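PDB 6IL9: fructuronate-tagaturonate epimerase UxaE from Cohnella laeviribosi in complex with 1 glycerol from Cohnella laeviribosi, which probably catalyses the epimerisation that interconverts fructuronate and tagaturonate, using a zinc-containing TIM barrel. Local coordinates for residues E204-S209 against D240-R245; S212-K217 against H284-S289; D220-F223 against H228-H231. One frame throughout, in Å; residues are numbered along the deposited sequence.

Contact 1. Residues E204-S209 against D240-R245; sequences EELPES and DVLVYR
No ring or other flat group takes part where L206 meets V241 and L242; the one aromatic ring of the two segments, that of Y244, is turned to another side of the helix, with V243 CG1 3.5 Å above one face of the ring and offset toward its rim. The contact is instead made by branched aliphatic side chains. L206 comes in from the loop just before P207, the N-cap residue of helix 208-218. Its CG stands beside the backbone N (chi1 -69°), and with CD1 then anti to CA (chi2 172°) the side chain reaches straight out to helix 234-259. CD1 does the touching: it lies 3.7 Å from CG1 of V241 and 4.2 Å from CD2 of L242, meeting two neighbouring residues of the helix with a single methyl group. The second branch is farther off, L206 CD2 standing 4.7 Å from CD of R245, near it but not in contact. Side chains of helix 196-204 pack on the same two helix residues, Y203 on V241, and V199 and K202 on L242. The backbone O of L206 is taken by NE of R211. With no hydrogen bond or salt bridge across the segments and little surface buried, the loop is held against the helix here by van der Waals packing and exclusion of water, centred on one leucine.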
loop_
_atom_site.group_PDB
_atom_site.type_symbol
_atom_site.label_atom_id
_atom_site.label_comp_id
_atom_site.label_asym_id
_atom_site.label_seq_id
_atom_site.Cartn_x
_atom_site.Cartn_y
_atom_site.Cartn_z
ATOM N N GLU A 204 12.032 36.080 8.707
ATOM C CA GLU A 204 12.435 37.362 8.139
ATOM C C GLU A 204 13.587 37.231 7.149
ATOM O O GLU A 204 13.840 38.173 6.390
ATOM C CB GLU A 204 12.808 38.342 9.254
ATOM C CG GLU A 204 11.616 38.841 10.069
ATOM C CD GLU A 204 10.819 39.934 9.378
ATOM O OE1 GLU A 204 10.035 40.618 10.075
ATOM O OE2 GLU A 204 10.977 40.111 8.148
ATOM N N GLU A 205 14.289 36.098 7.136
ATOM C CA GLU A 205 15.304 35.849 6.118
ATOM C C GLU A 205 14.710 35.467 4.763
ATOM O O GLU A 205 15.452 35.396 3.774
ATOM C CB GLU A 205 16.265 34.755 6.590
ATOM C CG GLU A 205 16.885 35.040 7.944
ATOM C CD GLU A 205 17.973 34.061 8.316
ATOM O OE1 GLU A 205 18.800 34.404 9.188
ATOM O OE2 GLU A 205 18.011 32.952 7.739
ATOM N N LEU A 206 13.401 35.226 4.686
ATOM C CA LEU A 206 12.767 34.911 3.414
ATOM C C LEU A 206 12.684 36.157 2.529
ATOM O O LEU A 206 12.677 37.284 3.029
ATOM C CB LEU A 206 11.363 34.353 3.650
ATOM C CG LEU A 206 11.317 32.967 4.285
ATOM C CD1 LEU A 206 9.891 32.589 4.661
ATOM C CD2 LEU A 206 11.928 31.941 3.353
ATOM N N PRO A 207 12.620 35.985 1.204
ATOM C CA PRO A 207 12.457 37.148 0.322
ATOM C C PRO A 207 11.153 37.880 0.597
ATOM O O PRO A 207 10.146 37.278 0.974
ATOM C CB PRO A 207 12.460 36.534 -1.084
ATOM C CG PRO A 207 13.111 35.199 -0.928
ATOM C CD PRO A 207 12.794 34.730 0.455
ATOM N N GLU A 208 11.167 39.203 0.388
ATOM C CA GLU A 208 9.966 39.983 0.663
ATOM C C GLU A 208 8.804 39.561 -0.232
ATOM O O GLU A 208 7.646 39.582 0.201
ATOM C CB GLU A 208 10.239 41.476 0.493
ATOM C CG GLU A 208 8.967 42.320 0.356
ATOM C CD GLU A 208 9.197 43.793 0.632
ATOM O OE1 GLU A 208 10.354 44.159 0.937
ATOM O OE2 GLU A 208 8.222 44.581 0.546
ATOM N N SER A 209 9.088 39.187 -1.484
ATOM C CA SER A 209 8.022 38.737 -2.378
ATOM C C SER A 209 7.290 37.529 -1.803
ATOM O O SER A 209 6.075 37.386 -1.987
ATOM C CB SER A 209 8.607 38.396 -3.749
ATOM O OG SER A 209 9.417 37.238 -3.653
ATOM N N ASP A 240 4.004 28.123 9.872
ATOM C CA ASP A 240 3.523 27.301 8.761
ATOM C C ASP A 240 4.379 27.485 7.511
ATOM O O ASP A 240 4.720 26.507 6.837
ATOM C CB ASP A 240 2.067 27.633 8.440
ATOM C CG ASP A 240 1.086 26.931 9.358
ATOM O OD1 ASP A 240 1.487 25.964 10.040
ATOM O OD2 ASP A 240 -0.088 27.352 9.381
ATOM N N VAL A 241 4.716 28.732 7.176
ATOM C CA VAL A 241 5.556 28.981 6.005
ATOM C C VAL A 241 6.916 28.308 6.171
ATOM O O VAL A 241 7.418 27.640 5.259
ATOM C CB VAL A 241 5.686 30.496 5.751
ATOM C CG1 VAL A 241 6.687 30.781 4.615
ATOM C CG2 VAL A 241 4.330 31.101 5.425
ATOM N N LEU A 242 7.531 28.450 7.351
ATOM C CA LEU A 242 8.852 27.863 7.557
ATOM C C LEU A 242 8.815 26.340 7.489
ATOM O O LEU A 242 9.736 25.716 6.951
ATOM C CB LEU A 242 9.417 28.311 8.902
ATOM C CG LEU A 242 9.749 29.795 8.996
ATOM C CD1 LEU A 242 10.267 30.128 10.392
ATOM C CD2 LEU A 242 10.783 30.167 7.945
ATOM N N VAL A 243 7.766 25.722 8.038
ATOM C CA VAL A 243 7.721 24.267 8.102
ATOM C C VAL A 243 7.466 23.671 6.720
ATOM O O VAL A 243 8.046 22.639 6.362
ATOM C CB VAL A 243 6.657 23.807 9.121
ATOM C CG1 VAL A 243 6.510 22.290 9.083
ATOM C CG2 VAL A 243 7.036 24.267 10.530
ATOM N N TYR A 244 6.601 24.307 5.925
ATOM C CA TYR A 244 6.016 23.663 4.760
ATOM C C TYR A 244 6.399 24.260 3.410
ATOM O O TYR A 244 6.168 23.594 2.395
ATOM C CB TYR A 244 4.478 23.662 4.875
ATOM C CG TYR A 244 3.974 22.797 6.009
ATOM C CD1 TYR A 244 3.946 21.412 5.893
ATOM C CD2 TYR A 244 3.558 23.363 7.207
ATOM C CE1 TYR A 244 3.509 20.614 6.936
ATOM C CE2 TYR A 244 3.117 22.570 8.259
ATOM C CZ TYR A 244 3.094 21.198 8.112
ATOM O OH TYR A 244 2.663 20.402 9.146
ATOM N N ARG A 245 6.967 25.473 3.348
ATOM C CA ARG A 245 7.138 26.130 2.049
ATOM C C ARG A 245 8.003 25.302 1.109
ATOM O O ARG A 245 7.666 25.130 -0.069
ATOM C CB ARG A 245 7.741 27.529 2.205
ATOM C CG ARG A 245 8.019 28.191 0.864
ATOM C CD ARG A 245 8.561 29.605 0.987
ATOM N NE ARG A 245 9.368 29.966 -0.183
ATOM C CZ ARG A 245 8.876 30.341 -1.362
ATOM N NH1 ARG A 245 7.563 30.418 -1.566
ATOM N NH2 ARG A 245 9.706 30.638 -2.353
#

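Contact 2. Residues S212-K217 against H284-S289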
loop_
_atom_site.group_PDB
_atom_site.type_symbol
_atom_site.label_atom_id
_atom_site.label_comp_id
_atom_site.label_asym_id
_atom_site.label_seq_id
_atom_site.Cartn_x
_atom_site.Cartn_y
_atom_site.Cartn_z
ATOM N N SER A 212 5.313 38.759 1.326
ATOM C CA SER A 212 4.142 39.509 0.888
ATOM C C SER A 212 3.052 38.578 0.362
ATOM O O SER A 212 1.865 38.776 0.655
ATOM C CB SER A 212 4.546 40.527 -0.177
ATOM O OG SER A 212 3.463 40.841 -1.031
ATOM N N HIS A 213 3.435 37.555 -0.408
ATOM C CA HIS A 213 2.448 36.620 -0.946
ATOM C C HIS A 213 1.667 35.948 0.176
ATOM O O HIS A 213 0.433 35.880 0.135
ATOM C CB HIS A 213 3.133 35.572 -1.825
ATOM C CG HIS A 213 2.279 34.371 -2.120
ATOM N ND1 HIS A 213 1.304 34.373 -3.096
ATOM C CD2 HIS A 213 2.259 33.130 -1.572
ATOM C CE1 HIS A 213 0.719 33.187 -3.135
ATOM N NE2 HIS A 213 1.277 32.416 -2.218
ATOM N N TYR A 214 2.370 35.441 1.189
ATOM C CA TYR A 214 1.682 34.724 2.255
ATOM C C TYR A 214 0.887 35.675 3.135
ATOM O O TYR A 214 -0.245 35.367 3.522
ATOM C CB TYR A 214 2.680 33.916 3.082
ATOM C CG TYR A 214 2.992 32.595 2.430
ATOM C CD1 TYR A 214 2.113 31.529 2.538
ATOM C CD2 TYR A 214 4.142 32.422 1.672
ATOM C CE1 TYR A 214 2.375 30.324 1.935
ATOM C CE2 TYR A 214 4.412 31.207 1.055
ATOM C CZ TYR A 214 3.522 30.163 1.195
ATOM O OH TYR A 214 3.761 28.937 0.602
ATOM N N GLU A 215 1.447 36.845 3.445
ATOM C CA GLU A 215 0.738 37.754 4.337
ATOM C C GLU A 215 -0.513 38.317 3.672
ATOM O O GLU A 215 -1.573 38.398 4.307
ATOM C CB GLU A 215 1.684 38.858 4.808
ATOM C CG GLU A 215 2.700 38.332 5.800
ATOM C CD GLU A 215 3.886 39.243 5.971
ATOM O OE1 GLU A 215 4.954 38.755 6.401
ATOM O OE2 GLU A 215 3.745 40.443 5.676
ATOM N N ALA A 216 -0.428 38.667 2.383
ATOM C CA ALA A 216 -1.594 39.205 1.687
ATOM C C ALA A 216 -2.717 38.180 1.572
ATOM O O ALA A 216 -3.892 38.553 1.461
ATOM C CB ALA A 216 -1.201 39.698 0.297
ATOM N N LYS A 217 -2.382 36.896 1.594
ATOM C CA LYS A 217 -3.380 35.851 1.415
ATOM C C LYS A 217 -3.939 35.317 2.732
ATOM O O LYS A 217 -5.117 34.946 2.780
ATOM C CB LYS A 217 -2.778 34.701 0.596
ATOM C CG LYS A 217 -3.726 33.559 0.301
ATOM C CD LYS A 217 -3.078 32.532 -0.611
ATOM C CE LYS A 217 -4.039 31.406 -0.972
ATOM N NZ LYS A 217 -3.385 30.432 -1.898
ATOM N N HIS A 284 -2.526 22.164 7.173
ATOM C CA HIS A 284 -3.110 21.425 6.054
ATOM C C HIS A 284 -3.847 22.365 5.104
ATOM O O HIS A 284 -3.668 22.302 3.879
ATOM C CB HIS A 284 -4.033 20.351 6.645
ATOM C CG HIS A 284 -4.827 19.572 5.641
ATOM N ND1 HIS A 284 -5.843 18.722 6.023
ATOM C CD2 HIS A 284 -4.760 19.494 4.291
ATOM C CE1 HIS A 284 -6.366 18.153 4.952
ATOM N NE2 HIS A 284 -5.733 18.609 3.887
ATOM N N PHE A 285 -4.671 23.261 5.653
ATOM C CA PHE A 285 -5.367 24.239 4.823
ATOM C C PHE A 285 -4.387 25.062 3.993
ATOM O O PHE A 285 -4.603 25.287 2.798
ATOM C CB PHE A 285 -6.223 25.163 5.691
ATOM C CG PHE A 285 -6.985 26.187 4.899
ATOM C CD1 PHE A 285 -8.210 25.867 4.318
ATOM C CD2 PHE A 285 -6.479 27.465 4.712
ATOM C CE1 PHE A 285 -8.911 26.801 3.581
ATOM C CE2 PHE A 285 -7.168 28.394 3.973
ATOM C CZ PHE A 285 -8.395 28.066 3.400
ATOM N N LEU A 286 -3.318 25.557 4.622
ATOM C CA LEU A 286 -2.376 26.402 3.891
ATOM C C LEU A 286 -1.696 25.628 2.764
ATOM O O LEU A 286 -1.578 26.130 1.639
ATOM C CB LEU A 286 -1.335 26.976 4.854
ATOM C CG LEU A 286 -0.266 27.881 4.227
ATOM C CD1 LEU A 286 -0.022 29.094 5.125
ATOM C CD2 LEU A 286 1.026 27.117 4.036
ATOM N N VAL A 287 -1.250 24.404 3.048
ATOM C CA VAL A 287 -0.599 23.591 2.024
ATOM C C VAL A 287 -1.546 23.377 0.850
ATOM O O VAL A 287 -1.193 23.623 -0.308
ATOM C CB VAL A 287 -0.125 22.254 2.621
ATOM C CG1 VAL A 287 0.331 21.293 1.503
ATOM C CG2 VAL A 287 0.986 22.486 3.647
ATOM N N ALA A 288 -2.779 22.952 1.144
ATOM C CA ALA A 288 -3.740 22.675 0.078
ATOM C C ALA A 288 -4.069 23.936 -0.703
ATOM O O ALA A 288 -4.104 23.923 -1.937
ATOM C CB ALA A 288 -5.017 22.064 0.666
ATOM N N SER A 289 -4.279 25.050 0.002
ATOM C CA SER A 289 -4.626 26.292 -0.669
ATOM C C SER A 289 -3.528 26.717 -1.632
ATOM O O SER A 289 -3.807 27.193 -2.738
ATOM C CB SER A 289 -4.881 27.386 0.366
ATOM O OG SER A 289 -5.377 28.550 -0.251
#
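Y214 and K217, three residues apart on helix 208-218, reach L286 and S289, themselves three apart on helix 281-293, and make one apolar and one polar meeting. Just before them comes H213, which makes no contact with 284-289, but its CD2 lies 3.8 Å above the plane of the Y214 ring, offset toward the rim, while its NE2 is hydrogen-bonded to OE1 of E290. Y214 follows, its side chain crossing that of L286 at about a right angle. The CD1-CE1 side of the ring does the touching, with CD1 4.1 Å from L286 CD1 and CE1 4.1 Å from L286 CD2, the latter methyl approaching the ring obliquely. In L286 CG is anti to the backbone N (chi1 180°), and chi2, 138°, is off the staggered values. V241 and I248 of helix 234-259 also pack on Y214, so the ring packs between helices 234-259 and 281-293; L237 packs on L286. K217 runs out fully extended, CG anti to the backbone N (chi1 -178°), and its end arrives at the last residue of the facing segment. NZ makes two weak hydrogen bonds there, at 3.2 Å to S289 OG and at 3.4 Å to S289 O. Its stronger partner is E290, whose OE2 forms a salt bridge with NZ, so that one carboxylate joins H213 and K217 through different oxygens and would be expected to stabilise the lysine's charge. Helix 281-293 follows barrel strand 267-271 and precedes strand 300-302, as an outer helix of a TIM barrel does; helix 208-218 belongs to the long excursion between strands 178-182 and 267-271, and this contact packs it against that outer helix.

Contact 3. Residues D220-F223 against H228-H231; sequences DKTF and HAIH
OG1 of T222 and ND1 of H231 form the shortest polar bond between the two strands, 2.7 Å long, and either atom could be the donor. The hydroxyl sits at the edge of the imidazole, near its plane. H231 CG is anti to the backbone N (chi1 -174°), which lays the ring across the neighbouring strand until CE1 comes 3.5 Å from the carbonyl carbon of D220. T222 and H231 are a non-hydrogen-bonded antiparallel pair; on the same face the other branch of the threonine, CG2, meets CB of A229 at 3.9 Å. The next pair, F223 with I230, is hydrogen-bonded and nearly straight in both directions, F223 N to I230 O at 2.8 Å and I230 N to F223 O at 2.9 Å. Between the pairs, T222 CA makes a CH...O contact with I230 O. The side chains of F223 and I230 turn to the opposite face, which is laid on helices: the F223 ring meets that of F285, and I230 packs on I332. These strands, 221-225 and 228-232, are joined by only two residues and form a two-stranded antiparallel beta hairpin, separate from the parallel barrel sheet.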
loop_
_atom_site.group_PDB
_atom_site.type_symbol
_atom_site.label_atom_id
_atom_site.label_comp_id
_atom_site.label_asym_id
_atom_site.label_seq_id
_atom_site.Cartn_x
_atom_site.Cartn_y
_atom_site.Cartn_z
ATOM N N ASP A 220 -4.057 37.422 9.442
ATOM C CA ASP A 220 -5.224 37.956 10.152
ATOM C C ASP A 220 -6.524 37.687 9.400
ATOM O O ASP A 220 -7.511 38.407 9.564
ATOM C CB ASP A 220 -5.061 39.454 10.430
ATOM C CG ASP A 220 -3.876 39.744 11.324
ATOM O OD1 ASP A 220 -3.578 38.904 12.202
ATOM O OD2 ASP A 220 -3.232 40.804 11.153
ATOM N N LYS A 221 -6.542 36.644 8.576
ATOM C CA LYS A 221 -7.721 36.281 7.807
ATOM C C LYS A 221 -8.364 35.040 8.410
ATOM O O LYS A 221 -7.696 34.228 9.058
ATOM C CB LYS A 221 -7.368 36.041 6.332
ATOM C CG LYS A 221 -7.194 37.327 5.521
ATOM C CD LYS A 221 -7.146 37.036 4.026
ATOM C CE LYS A 221 -7.788 38.147 3.207
ATOM N NZ LYS A 221 -7.231 39.482 3.561
ATOM N N THR A 222 -9.679 34.929 8.229
ATOM C CA THR A 222 -10.455 33.784 8.693
ATOM C C THR A 222 -11.122 33.138 7.493
ATOM O O THR A 222 -11.787 33.818 6.705
ATOM C CB THR A 222 -11.522 34.191 9.716
ATOM O OG1 THR A 222 -10.904 34.891 10.800
ATOM C CG2 THR A 222 -12.226 32.953 10.260
ATOM N N PHE A 223 -10.936 31.828 7.350
ATOM C CA PHE A 223 -11.530 31.070 6.261
ATOM C C PHE A 223 -12.608 30.155 6.819
ATOM O O PHE A 223 -12.399 29.494 7.838
ATOM C CB PHE A 223 -10.464 30.261 5.521
ATOM C CG PHE A 223 -9.387 31.111 4.927
ATOM C CD1 PHE A 223 -8.302 31.504 5.691
ATOM C CD2 PHE A 223 -9.475 31.537 3.612
ATOM C CE1 PHE A 223 -7.308 32.306 5.151
ATOM C CE2 PHE A 223 -8.481 32.340 3.060
ATOM C CZ PHE A 223 -7.400 32.720 3.834
ATOM N N HIS A 228 -16.247 25.097 10.248
ATOM C CA HIS A 228 -14.972 25.326 10.904
ATOM C C HIS A 228 -14.375 26.642 10.436
ATOM O O HIS A 228 -14.299 26.903 9.234
ATOM C CB HIS A 228 -14.013 24.169 10.616
ATOM C CG HIS A 228 -14.599 22.834 10.942
ATOM N ND1 HIS A 228 -14.765 22.399 12.238
ATOM C CD2 HIS A 228 -15.101 21.859 10.150
ATOM C CE1 HIS A 228 -15.318 21.201 12.229
ATOM N NE2 HIS A 228 -15.540 20.852 10.975
ATOM N N ALA A 229 -13.968 27.466 11.385
ATOM C CA ALA A 229 -13.265 28.705 11.093
ATOM C C ALA A 229 -11.778 28.457 11.287
ATOM O O ALA A 229 -11.362 27.936 12.327
ATOM C CB ALA A 229 -13.750 29.841 11.994
ATOM N N ILE A 230 -10.987 28.792 10.270
ATOM C CA ILE A 230 -9.535 28.648 10.311
ATOM C C ILE A 230 -8.942 30.045 10.209
ATOM O O ILE A 230 -9.144 30.738 9.205
ATOM C CB ILE A 230 -9.014 27.741 9.184
ATOM C CG1 ILE A 230 -9.618 26.337 9.310
ATOM C CG2 ILE A 230 -7.494 27.678 9.214
ATOM C CD1 ILE A 230 -9.106 25.355 8.261
ATOM N N HIS A 231 -8.235 30.461 11.250
ATOM C CA HIS A 231 -7.700 31.811 11.345
ATOM C C HIS A 231 -6.182 31.748 11.404
ATOM O O HIS A 231 -5.614 30.870 12.058
ATOM C CB HIS A 231 -8.252 32.531 12.582
ATOM C CG HIS A 231 -7.863 33.973 12.669
ATOM N ND1 HIS A 231 -8.430 34.947 11.874
ATOM C CD2 HIS A 231 -6.965 34.608 13.460
ATOM C CE1 HIS A 231 -7.897 36.118 12.170
ATOM N NE2 HIS A 231 -7.004 35.940 13.127
#

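Overall arrangement
From the N terminus, the chain passes 204-209, 212-217 and 220-223 before any contact closes. Contact 3 closes first, the chain turning back as a hairpin at 228-231. Contact 1 then closes when helix 234-259 returns to the loop before helix 208-218, and contact 2 when helix 281-293 reaches helix 208-218 itself. Contact 3 thus falls within the loops of both others, whereas contacts 1 and 2 cross. Contacts 1 and 2 touch, Y244 packing on V287, and so do contacts 2 and 3, F285 on I230. Contacts 1 and 2 tie the loop and helix 208-218 to helices 234-259 and 281-293, while contact 3 pairs the hairpin beside contact 2.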